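Local coordinates for mitogen activated protein kinase, putative (Leishmania donovani, PDB 4QNY) that probably transfers the terminal phosphate of ATP to serine or threonine residues of target proteins, as a mitogen-activated protein kinase of the parasite, at residues R17-Y22 with L86-T91; M51-K56 with H100-M105. All blocks are in the same frame, centred on the assembly; numbering follows the deposited sequence.

Contact 1 of 2, residues R17-Y22 with L86-T91; sequences RLDDRY and LRNILT
Asn-88 sends its amide across to the phenol of Tyr-22, where ND2 donates to OH at 3.1 Å. The bond is bent, 145° at the hydrogen, and the hydroxyl sits tilted from the amide plane, with ring and amide planes 70° apart. Tyrosine suits the place, giving both a ring to pack and a hydroxyl to accept the amide. The same ND2 lies over one face of the Arg-21 guanidinium. Just before it, Arg-87, which forms a classic beta bulge with Asn-88 opposite Val-104, is linked to Arg-21 NH2 by a water bound weakly to both. Both arginines turn toward Asp-41, with a salt bridge from Arg-21 and a long, weak ion pair from Arg-87, which would offset their charges. Leu-90 supplies the apolar half: Leu-18 CD1 reaches its CB at 3.9 Å. In the conformer given, one of two, Leu-90 CD1 comes within 3.7 Å of Tyr-22 CE2, obliquely to the ring, and CD2 lies 3.9 Å from Asp-19 CB. Asp-19 suits the bend here because OD1 accepts from Arg-21 N at 3.1 Å, closing an Asx turn. At Thr-91, Leu-18 CD2 rests 3.7 Å from the backbone C. Leucine packing therefore fastens the loop at the end of strand 86-90, and an amide-held hydroxyl near the middle of the strand, so that the path from helix 8-16 into strand 22-31 is fixed against an outermost strand of the five-stranded antiparallel sheet of the kinase N-terminal lobe, without a direct salt bridge between the segments.

Contact 2 of 2, residues M51-K56 with H100-M105; sequences MKRVNK and HFYIVM. With ANP (phosphoaminophosphonic acid-adenylate ester), chain D.
Two residues of the ATP site, Lys-52 and Met-105, stand on this antiparallel strand pair of the kinase N-terminal lobe; Lys-52 is the family's phosphate-binding lysine. Lys-52 N donates to Ile-103 O at 2.6 Å, in the carbonyl plane, and Lys-52 O accepts from Ile-103 N at 2.7 Å. These bonds hold its backbone; the side chain is extended, CG anti to the backbone N (chi1 -175°), and NZ is held at its tip by O2A (2.8 Å) and O2G (2.9 Å) of the nucleotide analogue and by a salt bridge to Glu-71. Met-105, unbranched, lays CE 3.6 Å from adenine N7. On the other side of the sheet, Arg-53 stretches its methylenes across Tyr-102, CG over the ring face at 4.0 Å from the centroid, a CH-pi contact; Glu-14 takes both Arg-53 NE and Tyr-102 OH. Met-51, bent at chi3, brings CE to Tyr-102 CD1 at 3.7 Å. Back on the Lys-52 face, Val-54 lays CG2 over the Phe-101 ring, another CH-pi contact. Val-54, Phe-101 and Ile-103 pack on helix 62-77, which holds Glu-71, whereas Arg-53 and Tyr-102 lie under helix 8-16; strands 34-41 and 86-90 flank the pair.

From the N terminus, the chain leaves helix 8-16 through segment 17-22, passes along strands 22-31 and 34-41, and enters segment 51-56. After helix 62-77 it returns in strand 86-90, closing contact 1, and then in strand 101-106, closing contact 2. The two loops cross rather than nest, since their segments alternate. Strands 86-90 and 101-106 are sheet neighbours, so the contacts join directly: Arg-87 N lies 2.7 Å from Val-104 O, and Leu-18 CD1 packs 3.5 Å from Tyr-102 CD2. Contact 1 ties the loop after helix 8-16 to the sheet's outer strand, and contact 2 ties two inner strands at the nucleotide.

Contact 1 of 2, residues R17-Y22 with L86-T91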
ATOM      1  N   ARG A  17      18.163  18.879 -16.202  1.00 25.38           N
ATOM      2  CA  ARG A  17      19.345  19.265 -15.438  1.00 33.21           C
ATOM      3  C   ARG A  17      19.856  18.099 -14.594  1.00 34.86           C
ATOM      4  O   ARG A  17      20.948  18.158 -14.030  1.00 33.97           O
ATOM      5  CB  ARG A  17      19.045  20.475 -14.549  1.00 38.00           C
ATOM      6  CG  ARG A  17      18.880  21.780 -15.318  1.00 37.76           C
ATOM      7  CD  ARG A  17      18.850  22.985 -14.388  1.00 26.70           C
ATOM      8  NE  ARG A  17      17.599  23.079 -13.641  1.00 37.70           N
ATOM      9  CZ  ARG A  17      16.532  23.755 -14.055  1.00 40.73           C
ATOM     10  NH1 ARG A  17      16.562  24.399 -15.214  1.00 27.09           N
ATOM     11  NH2 ARG A  17      15.434  23.788 -13.310  1.00 34.74           N
ATOM     12  N   LEU A  18      19.056  17.042 -14.511  1.00 34.86           N
ATOM     13  CA  LEU A  18      19.464  15.823 -13.824  1.00 33.12           C
ATOM     14  C   LEU A  18      19.905  14.773 -14.836  1.00 36.84           C
ATOM     15  O   LEU A  18      21.014  14.245 -14.760  1.00 40.13           O
ATOM     16  CB  LEU A  18      18.323  15.279 -12.962  1.00 32.28           C
ATOM     17  CG  LEU A  18      17.806  16.201 -11.858  1.00 41.75           C
ATOM     18  CD1 LEU A  18      16.593  15.586 -11.181  1.00 39.29           C
ATOM     19  CD2 LEU A  18      18.901  16.486 -10.845  1.00 47.71           C
ATOM     20  N   ASP A  19      19.022  14.476 -15.785  1.00 40.00           N
ATOM     21  CA  ASP A  19      19.316  13.518 -16.841  1.00 45.99           C
ATOM     22  C   ASP A  19      18.490  13.846 -18.082  1.00 42.62           C
ATOM     23  O   ASP A  19      17.263  13.937 -18.018  1.00 37.84           O
ATOM     24  CB  ASP A  19      19.036  12.089 -16.369  1.00 44.82           C
ATOM     25  CG  ASP A  19      19.782  11.046 -17.183  1.00 51.28           C
ATOM     26  OD1 ASP A  19      19.982  11.261 -18.396  1.00 47.27           O
ATOM     27  OD2 ASP A  19      20.172  10.008 -16.606  1.00 58.82           O
ATOM     28  N   ASP A  20      19.171  14.018 -19.211  1.00 40.87           N
ATOM     29  CA  ASP A  20      18.526  14.427 -20.453  1.00 41.23           C
ATOM     30  C   ASP A  20      17.703  13.299 -21.077  1.00 36.09           C
ATOM     31  O   ASP A  20      16.988  13.512 -22.057  1.00 34.27           O
ATOM     32  CB  ASP A  20      19.576  14.920 -21.451  1.00 45.50           C
ATOM     33  CG  ASP A  20      19.155  16.192 -22.162  1.00 62.36           C
ATOM     34  OD1 ASP A  20      18.349  16.955 -21.588  1.00 67.78           O
ATOM     35  OD2 ASP A  20      19.632  16.430 -23.291  1.00 70.45           O
ATOM     36  N   ARG A  21      17.807  12.105 -20.499  1.00 35.27           N
ATOM     37  CA  ARG A  21      17.138  10.914 -21.016  1.00 42.53           C
ATOM     38  C   ARG A  21      15.620  11.047 -21.118  1.00 40.34           C
ATOM     39  O   ARG A  21      15.023  10.681 -22.131  1.00 37.74           O
ATOM     40  CB  ARG A  21      17.471   9.704 -20.136  1.00 44.52           C
ATOM     41  CG  ARG A  21      18.811   9.060 -20.439  1.00 54.87           C
ATOM     42  CD  ARG A  21      19.222   8.053 -19.370  1.00 56.30           C
ATOM     43  NE  ARG A  21      18.309   6.915 -19.274  1.00 45.17           N
ATOM     44  CZ  ARG A  21      18.660   5.716 -18.820  1.00 44.67           C
ATOM     45  NH1 ARG A  21      19.906   5.492 -18.427  1.00 36.36           N
ATOM     46  NH2 ARG A  21      17.768   4.737 -18.763  1.00 46.63           N
ATOM     47  N   TYR A  22      15.003  11.580 -20.069  1.00 30.58           N
ATOM     48  CA  TYR A  22      13.560  11.464 -19.896  1.00 27.28           C
ATOM     49  C   TYR A  22      12.751  12.608 -20.503  1.00 27.66           C
ATOM     50  O   TYR A  22      12.975  13.781 -20.197  1.00 25.05           O
ATOM     51  CB  TYR A  22      13.243  11.333 -18.405  1.00 24.69           C
ATOM     52  CG  TYR A  22      13.989  10.191 -17.751  1.00 25.52           C
ATOM     53  CD1 TYR A  22      13.563   8.879 -17.910  1.00 23.81           C
ATOM     54  CD2 TYR A  22      15.130  10.423 -16.992  1.00 28.25           C
ATOM     55  CE1 TYR A  22      14.245   7.829 -17.323  1.00 23.84           C
ATOM     56  CE2 TYR A  22      15.819   9.378 -16.401  1.00 35.53           C
ATOM     57  CZ  TYR A  22      15.372   8.084 -16.571  1.00 30.80           C
ATOM     58  OH  TYR A  22      16.052   7.041 -15.986  1.00 37.00           O
ATOM     59  N   LEU A  86      12.406  -0.597  -9.715  1.00 32.65           N
ATOM     60  CA  LEU A  86      13.149   0.656  -9.696  1.00 28.13           C
ATOM     61  C   LEU A  86      14.090   0.733 -10.893  1.00 24.23           C
ATOM     62  O   LEU A  86      14.920  -0.153 -11.095  1.00 23.49           O
ATOM     63  CB  LEU A  86      13.937   0.788  -8.391  1.00 29.34           C
ATOM     64  CG  LEU A  86      14.616   2.133  -8.127  1.00 29.31           C
ATOM     65  CD1 LEU A  86      13.577   3.220  -7.913  1.00 27.39           C
ATOM     66  CD2 LEU A  86      15.551   2.034  -6.932  1.00 34.74           C
ATOM     67  N   ARG A  87      13.961   1.793 -11.687  1.00 30.91           N
ATOM     68  CA  ARG A  87      14.794   1.951 -12.874  1.00 34.78           C
ATOM     69  C   ARG A  87      15.942   2.933 -12.659  1.00 30.79           C
ATOM     70  O   ARG A  87      17.034   2.736 -13.193  1.00 38.08           O
ATOM     71  CB  ARG A  87      13.950   2.396 -14.072  1.00 40.16           C
ATOM     72  CG  ARG A  87      13.689   1.290 -15.086  1.00 51.08           C
ATOM     73  CD  ARG A  87      13.650   1.833 -16.507  1.00 51.45           C
ATOM     74  NE  ARG A  87      13.630   0.766 -17.504  1.00 56.31           N
ATOM     75  CZ  ARG A  87      13.789   0.959 -18.809  1.00 63.16           C
ATOM     76  NH1 ARG A  87      13.983   2.183 -19.282  1.00 55.11           N
ATOM     77  NH2 ARG A  87      13.757  -0.072 -19.643  1.00 71.44           N
ATOM     78  N   ASN A  88      15.701   3.986 -11.881  1.00 25.52           N
ATOM     79  CA  ASN A  88      16.721   5.009 -11.664  1.00 22.47           C
ATOM     80  C   ASN A  88      16.437   5.913 -10.466  1.00 28.15           C
ATOM     81  O   ASN A  88      15.304   6.003  -9.993  1.00 20.90           O
ATOM     82  CB  ASN A  88      16.872   5.866 -12.924  1.00 34.85           C
ATOM     83  CG  ASN A  88      18.283   6.389 -13.110  1.00 32.90           C
ATOM     84  OD1 ASN A  88      19.028   6.559 -12.145  1.00 36.09           O
ATOM     85  ND2 ASN A  88      18.658   6.647 -14.358  1.00 27.43           N
ATOM     86  N   ILE A  89      17.486   6.576  -9.981  1.00 27.06           N
ATOM     87  CA  ILE A  89      17.367   7.577  -8.923  1.00 27.96           C
ATOM     88  C   ILE A  89      18.092   8.857  -9.336  1.00 37.85           C
ATOM     89  O   ILE A  89      19.321   8.915  -9.325  1.00 34.98           O
ATOM     90  CB  ILE A  89      17.948   7.076  -7.584  1.00 26.60           C
ATOM     91  CG1 ILE A  89      17.291   5.760  -7.160  1.00 24.50           C
ATOM     92  CG2 ILE A  89      17.773   8.132  -6.501  1.00 20.77           C
ATOM     93  CD1 ILE A  89      15.833   5.898  -6.788  1.00 38.02           C
ATOM     94  N   LEU A  90      17.325   9.881  -9.697  0.57 35.75           N
ATOM     95  CA  LEU A  90      17.898  11.138 -10.167  0.57 34.84           C
ATOM     96  C   LEU A  90      18.074  12.139  -9.030  0.57 36.14           C
ATOM     97  O   LEU A  90      17.100  12.595  -8.435  0.57 34.95           O
ATOM     98  CB  LEU A  90      17.021  11.747 -11.262  0.57 30.86           C
ATOM     99  CG  LEU A  90      16.708  10.842 -12.455  0.57 25.99           C
ATOM    100  CD1 LEU A  90      15.874  11.589 -13.485  0.57 25.39           C
ATOM    101  CD2 LEU A  90      17.987  10.307 -13.079  0.57 22.76           C
ATOM    102  N   THR A  91      19.325  12.481  -8.742  1.00 37.42           N
ATOM    103  CA  THR A  91      19.648  13.416  -7.671  1.00 31.31           C
ATOM    104  C   THR A  91      20.539  14.551  -8.175  1.00 31.32           C
ATOM    105  O   THR A  91      21.364  14.342  -9.061  1.00 32.49           O
ATOM    106  CB  THR A  91      20.352  12.699  -6.511  1.00 30.22           C
ATOM    107  OG1 THR A  91      21.455  11.948  -7.030  1.00 38.11           O
ATOM    108  CG2 THR A  91      19.394  11.751  -5.802  1.00 24.29           C
TER
HETATM  109  O   HOH W   1      18.005   3.276 -16.336  1.00 63.69           O

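Contact 2 of 2, residues M51-K56 with H100-M105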
ATOM      1  N   MET A  51       7.875   8.519 -13.287  1.00 20.31           N
ATOM      2  CA  MET A  51       8.805   9.333 -12.517  1.00 26.06           C
ATOM      3  C   MET A  51       8.115   9.969 -11.315  1.00 19.60           C
ATOM      4  O   MET A  51       7.128  10.691 -11.462  1.00 19.74           O
ATOM      5  CB  MET A  51       9.432  10.415 -13.397  1.00 29.13           C
ATOM      6  CG  MET A  51      10.285   9.869 -14.530  1.00 31.31           C
ATOM      7  SD  MET A  51      11.198  11.161 -15.391  1.00 41.82           S
ATOM      8  CE  MET A  51      12.226  11.790 -14.066  1.00 44.22           C
ATOM      9  N   LYS A  52       8.645   9.695 -10.129  1.00 23.35           N
ATOM     10  CA  LYS A  52       8.060  10.181  -8.887  1.00 31.38           C
ATOM     11  C   LYS A  52       8.917  11.284  -8.271  1.00 26.76           C
ATOM     12  O   LYS A  52      10.013  11.025  -7.774  1.00 23.93           O
ATOM     13  CB  LYS A  52       7.891   9.022  -7.900  1.00 31.47           C
ATOM     14  CG  LYS A  52       7.186   9.383  -6.605  1.00 36.98           C
ATOM     15  CD  LYS A  52       7.003   8.146  -5.738  1.00 34.63           C
ATOM     16  CE  LYS A  52       6.247   8.462  -4.461  1.00 37.91           C
ATOM     17  NZ  LYS A  52       6.025   7.242  -3.639  1.00 33.55           N
ATOM     18  N   ARG A  53       8.413  12.514  -8.307  1.00 19.28           N
ATOM     19  CA  ARG A  53       9.149  13.652  -7.769  1.00 19.49           C
ATOM     20  C   ARG A  53       8.982  13.756  -6.259  1.00 21.46           C
ATOM     21  O   ARG A  53       7.886  13.578  -5.730  1.00 19.41           O
ATOM     22  CB  ARG A  53       8.693  14.957  -8.433  1.00 20.01           C
ATOM     23  CG  ARG A  53       9.557  16.166  -8.087  1.00 20.40           C
ATOM     24  CD  ARG A  53       9.002  17.451  -8.691  1.00 21.05           C
ATOM     25  NE  ARG A  53       9.917  18.579  -8.529  1.00 28.34           N
ATOM     26  CZ  ARG A  53       9.885  19.431  -7.508  1.00 39.45           C
ATOM     27  NH1 ARG A  53       8.981  19.289  -6.549  1.00 49.08           N
ATOM     28  NH2 ARG A  53      10.758  20.429  -7.448  1.00 22.53           N
ATOM     29  N   VAL A  54      10.081  14.041  -5.571  1.00 23.11           N
ATOM     30  CA  VAL A  54      10.055  14.293  -4.137  1.00 24.58           C
ATOM     31  C   VAL A  54      10.379  15.761  -3.881  1.00 27.56           C
ATOM     32  O   VAL A  54      11.464  16.227  -4.225  1.00 30.88           O
ATOM     33  CB  VAL A  54      11.058  13.398  -3.388  1.00 24.37           C
ATOM     34  CG1 VAL A  54      11.035  13.703  -1.904  1.00 19.67           C
ATOM     35  CG2 VAL A  54      10.750  11.929  -3.642  1.00 22.68           C
ATOM     36  N   ASN A  55       9.441  16.494  -3.286  1.00 29.70           N
ATOM     37  CA  ASN A  55       9.610  17.936  -3.127  1.00 21.44           C
ATOM     38  C   ASN A  55      10.342  18.337  -1.847  1.00 21.87           C
ATOM     39  O   ASN A  55      10.729  17.489  -1.043  1.00 29.10           O
ATOM     40  CB  ASN A  55       8.250  18.643  -3.195  1.00 34.00           C
ATOM     41  CG  ASN A  55       7.244  18.091  -2.202  1.00 37.77           C
ATOM     42  OD1 ASN A  55       7.606  17.480  -1.197  1.00 36.79           O
ATOM     43  ND2 ASN A  55       5.964  18.311  -2.483  1.00 48.91           N
ATOM     44  N   LYS A  56      10.516  19.644  -1.671  1.00 30.12           N
ATOM     45  CA  LYS A  56      11.353  20.195  -0.608  1.00 28.00           C
ATOM     46  C   LYS A  56      10.838  19.911   0.800  1.00 25.50           C
ATOM     47  O   LYS A  56      11.613  19.897   1.756  1.00 31.10           O
ATOM     48  CB  LYS A  56      11.502  21.707  -0.797  1.00 28.76           C
ATOM     49  N   HIS A 100      15.293  18.535  -3.843  1.00 27.12           N
ATOM     50  CA  HIS A 100      14.348  17.685  -4.559  1.00 28.30           C
ATOM     51  C   HIS A 100      15.097  16.566  -5.273  1.00 21.01           C
ATOM     52  O   HIS A 100      16.302  16.667  -5.495  1.00 21.37           O
ATOM     53  CB  HIS A 100      13.547  18.495  -5.577  1.00 21.60           C
ATOM     54  CG  HIS A 100      14.314  18.815  -6.822  1.00 27.69           C
ATOM     55  ND1 HIS A 100      15.243  19.831  -6.884  1.00 25.47           N
ATOM     56  CD2 HIS A 100      14.300  18.242  -8.049  1.00 27.60           C
ATOM     57  CE1 HIS A 100      15.764  19.875  -8.098  1.00 27.41           C
ATOM     58  NE2 HIS A 100      15.210  18.920  -8.822  1.00 25.02           N
ATOM     59  N   PHE A 101      14.381  15.506  -5.639  1.00 23.31           N
ATOM     60  CA  PHE A 101      14.954  14.445  -6.463  1.00 25.33           C
ATOM     61  C   PHE A 101      13.853  13.564  -7.048  1.00 24.52           C
ATOM     62  O   PHE A 101      12.706  13.611  -6.602  1.00 19.62           O
ATOM     63  CB  PHE A 101      15.955  13.605  -5.661  1.00 26.69           C
ATOM     64  CG  PHE A 101      15.321  12.607  -4.737  1.00 31.52           C
ATOM     65  CD1 PHE A 101      14.867  12.990  -3.487  1.00 37.34           C
ATOM     66  CD2 PHE A 101      15.205  11.277  -5.109  1.00 26.39           C
ATOM     67  CE1 PHE A 101      14.294  12.072  -2.632  1.00 32.90           C
ATOM     68  CE2 PHE A 101      14.632  10.356  -4.260  1.00 22.80           C
ATOM     69  CZ  PHE A 101      14.176  10.753  -3.019  1.00 27.36           C
ATOM     70  N   TYR A 102      14.208  12.767  -8.051  1.00 31.84           N
ATOM     71  CA  TYR A 102      13.230  11.964  -8.778  1.00 31.37           C
ATOM     72  C   TYR A 102      13.425  10.462  -8.598  1.00 26.46           C
ATOM     73  O   TYR A 102      14.548   9.958  -8.622  1.00 33.40           O
ATOM     74  CB  TYR A 102      13.272  12.303 -10.270  1.00 20.10           C
ATOM     75  CG  TYR A 102      12.571  13.592 -10.626  1.00 29.66           C
ATOM     76  CD1 TYR A 102      11.245  13.591 -11.038  1.00 26.29           C
ATOM     77  CD2 TYR A 102      13.232  14.811 -10.546  1.00 20.66           C
ATOM     78  CE1 TYR A 102      10.598  14.767 -11.365  1.00 25.88           C
ATOM     79  CE2 TYR A 102      12.592  15.992 -10.872  1.00 20.98           C
ATOM     80  CZ  TYR A 102      11.275  15.964 -11.280  1.00 25.06           C
ATOM     81  OH  TYR A 102      10.631  17.134 -11.603  1.00 22.91           O
ATOM     82  N   ILE A 103      12.313   9.757  -8.423  1.00 26.49           N
ATOM     83  CA  ILE A 103      12.312   8.302  -8.379  1.00 25.55           C
ATOM     84  C   ILE A 103      11.763   7.756  -9.691  1.00 19.84           C
ATOM     85  O   ILE A 103      10.628   8.055 -10.066  1.00 24.54           O
ATOM     86  CB  ILE A 103      11.469   7.767  -7.207  1.00 21.10           C
ATOM     87  CG1 ILE A 103      12.003   8.302  -5.878  1.00 21.35           C
ATOM     88  CG2 ILE A 103      11.453   6.246  -7.213  1.00 21.86           C
ATOM     89  CD1 ILE A 103      11.083   8.041  -4.706  1.00 18.48           C
ATOM     90  N   VAL A 104      12.569   6.963 -10.387  1.00 19.96           N
ATOM     91  CA  VAL A 104      12.178   6.434 -11.688  1.00 20.43           C
ATOM     92  C   VAL A 104      11.790   4.961 -11.602  1.00 26.92           C
ATOM     93  O   VAL A 104      12.613   4.110 -11.264  1.00 24.07           O
ATOM     94  CB  VAL A 104      13.308   6.602 -12.719  1.00 30.00           C
ATOM     95  CG1 VAL A 104      12.913   5.981 -14.046  1.00 21.84           C
ATOM     96  CG2 VAL A 104      13.645   8.076 -12.893  1.00 21.12           C
ATOM     97  N   MET A 105      10.531   4.670 -11.915  1.00 28.96           N
ATOM     98  CA  MET A 105      10.003   3.313 -11.817  1.00 29.46           C
ATOM     99  C   MET A 105       9.400   2.839 -13.135  1.00 31.09           C
ATOM    100  O   MET A 105       9.165   3.638 -14.042  1.00 33.09           O
ATOM    101  CB  MET A 105       8.940   3.235 -10.719  1.00 25.88           C
ATOM    102  CG  MET A 105       9.353   3.852  -9.397  1.00 33.89           C
ATOM    103  SD  MET A 105       7.921   4.273  -8.388  1.00 38.36           S
ATOM    104  CE  MET A 105       7.159   5.541  -9.399  1.00 61.04           C
TER
HETATM  105  PG  ANP D 402       4.433   8.586  -0.761  1.00113.16           P
HETATM  106  O1G ANP D 402       4.862   9.636  -1.736  1.00112.11           O
HETATM  107  O2G ANP D 402       5.501   7.426  -0.751  1.00 39.62           O
HETATM  108  O3G ANP D 402       4.359   9.219   0.688  1.00 61.08           O
HETATM  109  PB  ANP D 402       2.266   8.577  -2.588  1.00 24.36           P
HETATM  110  O1B ANP D 402       2.331  10.069  -2.574  1.00 41.58           O
HETATM  111  O2B ANP D 402       0.773   8.147  -2.686  1.00 13.73           O
HETATM  112  N3B ANP D 402       2.915   7.946  -1.170  1.00 33.02           N
HETATM  113  PA  ANP D 402       2.594   6.777  -4.669  1.00 22.80           P
HETATM  114  O1A ANP D 402       1.510   6.023  -3.997  1.00 20.43           O
HETATM  115  O2A ANP D 402       3.848   5.933  -4.912  1.00 21.54           O
HETATM  116  O3A ANP D 402       3.069   8.042  -3.817  1.00 30.52           O
HETATM  117  O5' ANP D 402       2.020   7.343  -6.033  1.00 25.62           O
HETATM  118  C5' ANP D 402       0.768   8.057  -6.098  1.00 26.91           C
HETATM  119  C4' ANP D 402      -0.011   7.575  -7.298  1.00 21.07           C
HETATM  120  O4' ANP D 402       0.818   7.634  -8.477  1.00 22.84           O
HETATM  121  C3' ANP D 402      -0.485   6.130  -7.236  1.00 20.08           C
HETATM  122  O3' ANP D 402      -1.705   6.022  -6.512  1.00 25.61           O
HETATM  123  C2' ANP D 402      -0.664   5.785  -8.716  1.00 25.53           C
HETATM  124  O2' ANP D 402      -1.935   6.205  -9.202  1.00 21.23           O
HETATM  125  C1' ANP D 402       0.457   6.599  -9.375  1.00 28.79           C
HETATM  126  N9  ANP D 402       1.650   5.815  -9.678  1.00 26.50           N
HETATM  127  C8  ANP D 402       2.711   5.572  -8.851  1.00 18.58           C
HETATM  128  N7  ANP D 402       3.653   4.827  -9.384  1.00 16.66           N
HETATM  129  C5  ANP D 402       3.166   4.563 -10.655  1.00 11.82           C
HETATM  130  C6  ANP D 402       3.695   3.818 -11.733  1.00 15.93           C
HETATM  131  N6  ANP D 402       4.868   3.183 -11.695  1.00 21.42           N
HETATM  132  N1  ANP D 402       2.959   3.750 -12.866  1.00 18.56           N
HETATM  133  C2  ANP D 402       1.783   4.382 -12.910  1.00 15.93           C
HETATM  134  N3  ANP D 402       1.187   5.111 -11.961  1.00 21.21           N
HETATM  135  C4  ANP D 402       1.937   5.160 -10.855  1.00 21.29           C